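Local coordinates for protein serine-threonine phosphatase 2C (Toxoplasma gondii, PDB 2I44) that probably removes phosphate groups from serine and threonine residues of proteins as a metal-dependent phosphatase of the PP2C family, and binds calcium ions here, at residues A[7-21]-A[40-52]. Sequence-based numbering, arbitrary orientation.
Sequences PPTIHVPLPPTSYPA and FTLCPQLVPGRDD
Ile10 and Leu42 form a single antiparallel hydrogen-bonded pair on the edge strand 38-43 of one sheet of the PP2C beta-sandwich; 7-21 then crosses to the other sheet, where 17-19 is an outermost strand. Both backbone polar groups of Ile10 are used: its N donates to Leu42 O at 2.7 Å, and Ile10 O accepts from Leu42 N at 3.0 Å. Each acceptor also receives a CA-H...O contact, Leu42 O from Thr9 CA and Ile10 O from Thr41 CA. Beyond this bridge the pairing passes to side chains and water. His11 ND1 donates to a lone pair of Phe40 O at 2.9 Å, nearly straight at 166°, with the oxygen in the imidazole plane. CG anti to the carbonyl carbon (chi1 -57°) places the ring alongside Thr41, whose OG1 is hydrogen-bonded to Lys72 O of helix 66-80; His11 NE2 makes a weak hydrogen bond, bent to 123°, to Thr9 OG1. Water 2 accepts from Phe40 N and donates to His11 O, while lying over one face of the Phe40 ring. At the other end of the bridge, water 1 joins Gln45 N to Pro8 O. Farther along 7-21 the contact is apolar: Leu14 CD2 meets Leu42 CD1 at 3.7 Å, the side chains crossing near a right angle, and Tyr19 CE1 approaches Pro44 CB at 3.5 Å. Where the two segments meet again, water 3 accepts from Ala21 N at 2.9 Å and donates to Asp51 O at 2.8 Å.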
ATOM      1  N   PRO A   7      -3.064  18.952  -3.942  1.00 28.23           N
ATOM      2  CA  PRO A   7      -1.758  19.302  -3.370  1.00 28.47           C
ATOM      3  C   PRO A   7      -0.627  18.567  -4.089  1.00 28.87           C
ATOM      4  O   PRO A   7      -0.798  17.433  -4.548  1.00 29.25           O
ATOM      5  CB  PRO A   7      -1.885  18.858  -1.917  1.00 28.88           C
ATOM      6  CG  PRO A   7      -3.367  18.927  -1.660  1.00 28.12           C
ATOM      7  CD  PRO A   7      -3.934  18.347  -2.922  1.00 28.95           C
ATOM      8  N   PRO A   8       0.545  19.205  -4.195  1.00 28.01           N
ATOM      9  CA  PRO A   8       1.682  18.575  -4.868  1.00 28.52           C
ATOM     10  C   PRO A   8       2.025  17.197  -4.301  1.00 27.84           C
ATOM     11  O   PRO A   8       1.980  16.984  -3.088  1.00 26.82           O
ATOM     12  CB  PRO A   8       2.806  19.596  -4.674  1.00 28.96           C
ATOM     13  CG  PRO A   8       2.406  20.320  -3.421  1.00 29.16           C
ATOM     14  CD  PRO A   8       0.930  20.497  -3.609  1.00 27.86           C
ATOM     15  N   THR A   9       2.346  16.263  -5.191  1.00 26.39           N
ATOM     16  CA  THR A   9       2.704  14.910  -4.796  1.00 25.91           C
ATOM     17  C   THR A   9       4.062  14.521  -5.365  1.00 25.53           C
ATOM     18  O   THR A   9       4.516  15.080  -6.365  1.00 23.97           O
ATOM     19  CB  THR A   9       1.646  13.872  -5.275  1.00 26.21           C
ATOM     20  OG1 THR A   9       1.411  14.028  -6.679  1.00 25.55           O
ATOM     21  CG2 THR A   9       0.338  14.050  -4.522  1.00 25.43           C
ATOM     22  N   ILE A  10       4.711  13.562  -4.718  1.00 24.60           N
ATOM     23  CA  ILE A  10       6.008  13.091  -5.168  1.00 25.12           C
ATOM     24  C   ILE A  10       5.893  11.653  -5.667  1.00 24.21           C
ATOM     25  O   ILE A  10       5.218  10.826  -5.050  1.00 22.69           O
ATOM     26  CB  ILE A  10       7.043  13.193  -4.029  1.00 26.50           C
ATOM     27  CG1 ILE A  10       7.227  14.671  -3.659  1.00 28.16           C
ATOM     28  CG2 ILE A  10       8.373  12.576  -4.462  1.00 26.08           C
ATOM     29  CD1 ILE A  10       8.012  14.919  -2.391  1.00 27.63           C
ATOM     30  N   HIS A  11       6.545  11.365  -6.789  1.00 22.58           N
ATOM     31  CA  HIS A  11       6.500  10.030  -7.377  1.00 21.00           C
ATOM     32  C   HIS A  11       7.871   9.550  -7.851  1.00 19.87           C
ATOM     33  O   HIS A  11       7.969   8.611  -8.640  1.00 18.29           O
ATOM     34  CB  HIS A  11       5.529  10.011  -8.555  1.00 20.75           C
ATOM     35  CG  HIS A  11       4.141  10.448  -8.204  1.00 21.29           C
ATOM     36  ND1 HIS A  11       3.287   9.679  -7.442  1.00 19.69           N
ATOM     37  CD2 HIS A  11       3.458  11.575  -8.513  1.00 22.30           C
ATOM     38  CE1 HIS A  11       2.138  10.314  -7.302  1.00 23.46           C
ATOM     39  NE2 HIS A  11       2.215  11.466  -7.942  1.00 23.60           N
ATOM     40  N   VAL A  12       8.926  10.187  -7.361  1.00 19.32           N
ATOM     41  CA  VAL A  12      10.286   9.814  -7.737  1.00 19.58           C
ATOM     42  C   VAL A  12      11.070   9.550  -6.470  1.00 19.15           C
ATOM     43  O   VAL A  12      10.662   9.979  -5.396  1.00 20.79           O
ATOM     44  CB  VAL A  12      10.998  10.953  -8.516  1.00 18.98           C
ATOM     45  CG1 VAL A  12      10.328  11.171  -9.855  1.00 17.34           C
ATOM     46  CG2 VAL A  12      10.981  12.246  -7.689  1.00 17.51           C
ATOM     47  N   PRO A  13      12.202   8.831  -6.576  1.00 21.07           N
ATOM     48  CA  PRO A  13      13.027   8.536  -5.399  1.00 21.11           C
ATOM     49  C   PRO A  13      13.259   9.813  -4.597  1.00 23.69           C
ATOM     50  O   PRO A  13      13.536  10.870  -5.161  1.00 23.68           O
ATOM     51  CB  PRO A  13      14.311   7.986  -6.011  1.00 20.11           C
ATOM     52  CG  PRO A  13      13.797   7.248  -7.210  1.00 19.46           C
ATOM     53  CD  PRO A  13      12.772   8.209  -7.786  1.00 20.37           C
ATOM     54  N   LEU A  14      13.137   9.708  -3.280  1.00 25.40           N
ATOM     55  CA  LEU A  14      13.300  10.854  -2.399  1.00 26.42           C
ATOM     56  C   LEU A  14      14.378  10.630  -1.342  1.00 27.49           C
ATOM     57  O   LEU A  14      14.197   9.836  -0.425  1.00 26.15           O
ATOM     58  CB  LEU A  14      11.966  11.149  -1.699  1.00 26.40           C
ATOM     59  CG  LEU A  14      11.868  12.256  -0.640  1.00 26.83           C
ATOM     60  CD1 LEU A  14      11.942  13.625  -1.300  1.00 26.16           C
ATOM     61  CD2 LEU A  14      10.553  12.117   0.118  1.00 27.25           C
ATOM     62  N   PRO A  15      15.528  11.306  -1.473  1.00 27.83           N
ATOM     63  CA  PRO A  15      16.556  11.101  -0.450  1.00 27.76           C
ATOM     64  C   PRO A  15      16.036  11.695   0.862  1.00 26.38           C
ATOM     65  O   PRO A  15      15.012  12.378   0.869  1.00 24.24           O
ATOM     66  CB  PRO A  15      17.750  11.871  -1.006  1.00 29.17           C
ATOM     67  CG  PRO A  15      17.581  11.700  -2.490  1.00 31.30           C
ATOM     68  CD  PRO A  15      16.096  11.962  -2.665  1.00 29.63           C
ATOM     69  N   PRO A  16      16.734  11.444   1.983  1.00 27.11           N
ATOM     70  CA  PRO A  16      16.352  11.948   3.309  1.00 26.70           C
ATOM     71  C   PRO A  16      15.885  13.402   3.275  1.00 25.61           C
ATOM     72  O   PRO A  16      16.686  14.304   3.060  1.00 26.06           O
ATOM     73  CB  PRO A  16      17.634  11.775   4.114  1.00 27.73           C
ATOM     74  CG  PRO A  16      18.201  10.510   3.533  1.00 27.26           C
ATOM     75  CD  PRO A  16      18.019  10.721   2.049  1.00 26.63           C
ATOM     76  N   THR A  17      14.594  13.623   3.507  1.00 25.74           N
ATOM     77  CA  THR A  17      14.016  14.969   3.481  1.00 25.76           C
ATOM     78  C   THR A  17      13.212  15.272   4.751  1.00 26.65           C
ATOM     79  O   THR A  17      12.320  14.506   5.131  1.00 25.57           O
ATOM     80  CB  THR A  17      13.097  15.132   2.252  1.00 25.25           C
ATOM     81  OG1 THR A  17      13.834  14.820   1.063  1.00 25.50           O
ATOM     82  CG2 THR A  17      12.567  16.554   2.159  1.00 25.84           C
ATOM     83  N   SER A  18      13.527  16.396   5.393  1.00 26.29           N
ATOM     84  CA  SER A  18      12.861  16.805   6.633  1.00 27.19           C
ATOM     85  C   SER A  18      11.591  17.637   6.440  1.00 26.49           C
ATOM     86  O   SER A  18      11.587  18.645   5.732  1.00 27.00           O
ATOM     87  CB  SER A  18      13.843  17.584   7.517  1.00 26.54           C
ATOM     88  OG  SER A  18      13.222  18.019   8.714  1.00 29.25           O
ATOM     89  N   TYR A  19      10.513  17.199   7.079  1.00 27.03           N
ATOM     90  CA  TYR A  19       9.233  17.894   7.015  1.00 26.53           C
ATOM     91  C   TYR A  19       8.817  18.226   8.448  1.00 27.53           C
ATOM     92  O   TYR A  19       9.346  17.658   9.407  1.00 27.34           O
ATOM     93  CB  TYR A  19       8.180  17.015   6.328  1.00 25.73           C
ATOM     94  CG  TYR A  19       8.479  16.735   4.866  1.00 24.70           C
ATOM     95  CD1 TYR A  19       8.251  17.699   3.883  1.00 24.24           C
ATOM     96  CD2 TYR A  19       9.015  15.512   4.471  1.00 26.07           C
ATOM     97  CE1 TYR A  19       8.550  17.449   2.542  1.00 23.47           C
ATOM     98  CE2 TYR A  19       9.320  15.247   3.133  1.00 25.37           C
ATOM     99  CZ  TYR A  19       9.085  16.217   2.174  1.00 26.14           C
ATOM    100  OH  TYR A  19       9.381  15.944   0.858  1.00 23.52           O
ATOM    101  N   PRO A  20       7.871  19.156   8.614  1.00 28.58           N
ATOM    102  CA  PRO A  20       7.416  19.543   9.950  1.00 28.54           C
ATOM    103  C   PRO A  20       7.124  18.400  10.926  1.00 28.84           C
ATOM    104  O   PRO A  20       7.655  18.379  12.038  1.00 28.23           O
ATOM    105  CB  PRO A  20       6.190  20.396   9.649  1.00 29.36           C
ATOM    106  CG  PRO A  20       6.605  21.102   8.399  1.00 29.24           C
ATOM    107  CD  PRO A  20       7.216  19.981   7.581  1.00 29.77           C
ATOM    108  N   ALA A  21       6.301  17.442  10.511  1.00 27.44           N
ATOM    109  CA  ALA A  21       5.940  16.338  11.395  1.00 27.08           C
ATOM    110  C   ALA A  21       6.649  15.010  11.147  1.00 26.20           C
ATOM    111  O   ALA A  21       6.337  14.021  11.810  1.00 27.95           O
ATOM    112  CB  ALA A  21       4.424  16.121  11.354  1.00 26.69           C
ATOM    113  N   PHE A  40       4.720   4.597  -6.372  1.00 16.13           N
ATOM    114  CA  PHE A  40       4.515   5.177  -5.053  1.00 16.79           C
ATOM    115  C   PHE A  40       4.093   6.635  -5.137  1.00 17.29           C
ATOM    116  O   PHE A  40       4.280   7.301  -6.159  1.00 15.00           O
ATOM    117  CB  PHE A  40       5.792   5.038  -4.222  1.00 17.57           C
ATOM    118  CG  PHE A  40       7.012   5.619  -4.879  1.00 20.96           C
ATOM    119  CD1 PHE A  40       7.221   6.993  -4.901  1.00 20.55           C
ATOM    120  CD2 PHE A  40       7.962   4.789  -5.466  1.00 20.98           C
ATOM    121  CE1 PHE A  40       8.356   7.534  -5.490  1.00 20.66           C
ATOM    122  CE2 PHE A  40       9.104   5.325  -6.062  1.00 23.21           C
ATOM    123  CZ  PHE A  40       9.300   6.699  -6.073  1.00 21.37           C
ATOM    124  N   THR A  41       3.541   7.130  -4.037  1.00 17.20           N
ATOM    125  CA  THR A  41       3.050   8.490  -3.980  1.00 17.42           C
ATOM    126  C   THR A  41       3.232   9.049  -2.581  1.00 19.76           C
ATOM    127  O   THR A  41       2.927   8.384  -1.597  1.00 20.26           O
ATOM    128  CB  THR A  41       1.550   8.524  -4.355  1.00 17.72           C
ATOM    129  OG1 THR A  41       1.388   8.077  -5.709  1.00 16.75           O
ATOM    130  CG2 THR A  41       0.977   9.934  -4.195  1.00 18.53           C
ATOM    131  N   LEU A  42       3.752  10.267  -2.499  1.00 20.50           N
ATOM    132  CA  LEU A  42       3.943  10.922  -1.219  1.00 21.84           C
ATOM    133  C   LEU A  42       3.472  12.366  -1.324  1.00 22.61           C
ATOM    134  O   LEU A  42       3.966  13.126  -2.156  1.00 23.27           O
ATOM    135  CB  LEU A  42       5.421  10.874  -0.798  1.00 23.16           C
ATOM    136  CG  LEU A  42       5.746  11.310   0.640  1.00 25.97           C
ATOM    137  CD1 LEU A  42       7.150  10.876   1.011  1.00 27.80           C
ATOM    138  CD2 LEU A  42       5.606  12.807   0.781  1.00 26.88           C
ATOM    139  N   CYS A  43       2.501  12.734  -0.494  1.00 22.18           N
ATOM    140  CA  CYS A  43       1.983  14.101  -0.475  1.00 23.23           C
ATOM    141  C   CYS A  43       2.373  14.723   0.872  1.00 23.16           C
ATOM    142  O   CYS A  43       1.684  14.540   1.871  1.00 22.05           O
ATOM    143  CB  CYS A  43       0.463  14.090  -0.636  1.00 24.76           C
ATOM    144  SG  CYS A  43      -0.266  15.732  -0.871  1.00 26.28           S
ATOM    145  N   PRO A  44       3.487  15.475   0.908  1.00 24.31           N
ATOM    146  CA  PRO A  44       3.986  16.121   2.129  1.00 25.84           C
ATOM    147  C   PRO A  44       3.014  17.042   2.872  1.00 25.15           C
ATOM    148  O   PRO A  44       2.993  17.063   4.104  1.00 25.21           O
ATOM    149  CB  PRO A  44       5.245  16.840   1.646  1.00 27.00           C
ATOM    150  CG  PRO A  44       4.915  17.175   0.238  1.00 26.19           C
ATOM    151  CD  PRO A  44       4.264  15.910  -0.265  1.00 24.88           C
ATOM    152  N   GLN A  45       2.225  17.813   2.134  1.00 26.00           N
ATOM    153  CA  GLN A  45       1.243  18.700   2.757  1.00 27.17           C
ATOM    154  C   GLN A  45      -0.115  18.395   2.140  1.00 25.58           C
ATOM    155  O   GLN A  45      -0.480  18.932   1.096  1.00 25.20           O
ATOM    156  CB  GLN A  45       1.610  20.173   2.541  1.00 27.39           C
ATOM    157  CG  GLN A  45       0.508  21.136   2.963  1.00 31.52           C
ATOM    158  CD  GLN A  45       0.907  22.597   2.836  1.00 32.82           C
ATOM    159  OE1 GLN A  45       1.621  23.135   3.684  1.00 35.04           O
ATOM    160  NE2 GLN A  45       0.450  23.244   1.770  1.00 32.28           N
ATOM    161  N   LEU A  46      -0.864  17.523   2.802  1.00 25.04           N
ATOM    162  CA  LEU A  46      -2.168  17.096   2.312  1.00 24.58           C
ATOM    163  C   LEU A  46      -3.285  18.120   2.522  1.00 24.63           C
ATOM    164  O   LEU A  46      -4.202  18.221   1.703  1.00 24.37           O
ATOM    165  CB  LEU A  46      -2.541  15.765   2.974  1.00 23.01           C
ATOM    166  CG  LEU A  46      -3.756  15.025   2.424  1.00 22.70           C
ATOM    167  CD1 LEU A  46      -3.542  14.680   0.957  1.00 22.79           C
ATOM    168  CD2 LEU A  46      -3.976  13.766   3.247  1.00 22.45           C
ATOM    169  N   VAL A  47      -3.207  18.880   3.611  1.00 24.01           N
ATOM    170  CA  VAL A  47      -4.223  19.883   3.909  1.00 23.92           C
ATOM    171  C   VAL A  47      -3.646  21.296   3.897  1.00 24.13           C
ATOM    172  O   VAL A  47      -2.893  21.671   4.793  1.00 23.64           O
ATOM    173  CB  VAL A  47      -4.872  19.620   5.288  1.00 23.59           C
ATOM    174  CG1 VAL A  47      -5.969  20.650   5.559  1.00 22.68           C
ATOM    175  CG2 VAL A  47      -5.437  18.200   5.336  1.00 22.54           C
ATOM    176  N   PRO A  48      -3.996  22.100   2.875  1.00 25.24           N
ATOM    177  CA  PRO A  48      -3.495  23.475   2.775  1.00 25.47           C
ATOM    178  C   PRO A  48      -3.702  24.271   4.061  1.00 24.84           C
ATOM    179  O   PRO A  48      -4.782  24.238   4.656  1.00 23.58           O
ATOM    180  CB  PRO A  48      -4.293  24.049   1.608  1.00 25.66           C
ATOM    181  CG  PRO A  48      -4.479  22.860   0.726  1.00 25.39           C
ATOM    182  CD  PRO A  48      -4.851  21.776   1.717  1.00 24.74           C
ATOM    183  N   GLY A  49      -2.656  24.975   4.478  1.00 24.74           N
ATOM    184  CA  GLY A  49      -2.727  25.776   5.685  1.00 26.94           C
ATOM    185  C   GLY A  49      -2.284  25.026   6.927  1.00 27.52           C
ATOM    186  O   GLY A  49      -2.113  25.633   7.984  1.00 27.12           O
ATOM    187  N   ARG A  50      -2.108  23.710   6.813  1.00 25.78           N
ATOM    188  CA  ARG A  50      -1.680  22.904   7.954  1.00 25.67           C
ATOM    189  C   ARG A  50      -0.325  22.289   7.668  1.00 25.06           C
ATOM    190  O   ARG A  50       0.105  22.228   6.520  1.00 25.85           O
ATOM    191  CB  ARG A  50      -2.684  21.784   8.253  1.00 25.32           C
ATOM    192  CG  ARG A  50      -4.061  22.245   8.685  1.00 26.53           C
ATOM    193  CD  ARG A  50      -4.887  21.065   9.175  1.00 27.55           C
ATOM    194  NE  ARG A  50      -4.346  20.502  10.409  1.00 28.02           N
ATOM    195  CZ  ARG A  50      -4.591  20.987  11.623  1.00 28.30           C
ATOM    196  NH1 ARG A  50      -5.377  22.044  11.769  1.00 29.79           N
ATOM    197  NH2 ARG A  50      -4.043  20.426  12.693  1.00 27.41           N
ATOM    198  N   ASP A  51       0.350  21.826   8.712  1.00 25.60           N
ATOM    199  CA  ASP A  51       1.658  21.217   8.528  1.00 26.53           C
ATOM    200  C   ASP A  51       1.744  19.887   9.266  1.00 25.88           C
ATOM    201  O   ASP A  51       2.833  19.415   9.580  1.00 27.55           O
ATOM    202  CB  ASP A  51       2.751  22.169   9.017  1.00 28.10           C
ATOM    203  CG  ASP A  51       2.775  22.303  10.526  1.00 30.65           C
ATOM    204  OD1 ASP A  51       1.736  22.051  11.169  1.00 32.29           O
ATOM    205  OD2 ASP A  51       3.835  22.681  11.070  1.00 33.67           O
ATOM    206  N   ASP A  52       0.592  19.283   9.535  1.00 24.61           N
ATOM    207  CA  ASP A  52       0.556  18.009  10.243  1.00 25.70           C
ATOM    208  C   ASP A  52      -0.280  16.957   9.509  1.00 25.23           C
ATOM    209  O   ASP A  52      -0.816  16.034  10.129  1.00 25.72           O
ATOM    210  CB  ASP A  52      -0.011  18.223  11.646  1.00 24.66           C
ATOM    211  CG  ASP A  52      -1.458  18.657  11.620  1.00 25.50           C
ATOM    212  OD1 ASP A  52      -1.883  19.220  10.587  1.00 25.23           O
ATOM    213  OD2 ASP A  52      -2.165  18.445  12.626  1.00 26.63           O
TER
HETATM  214  O   HOH W   1       1.760  18.281  -0.764  1.00 29.84           O
HETATM  215  O   HOH W   2       6.102   6.040  -8.589  1.00 18.60           O
HETATM  216  O   HOH W   3       4.567  17.794   8.151  1.00 23.51           O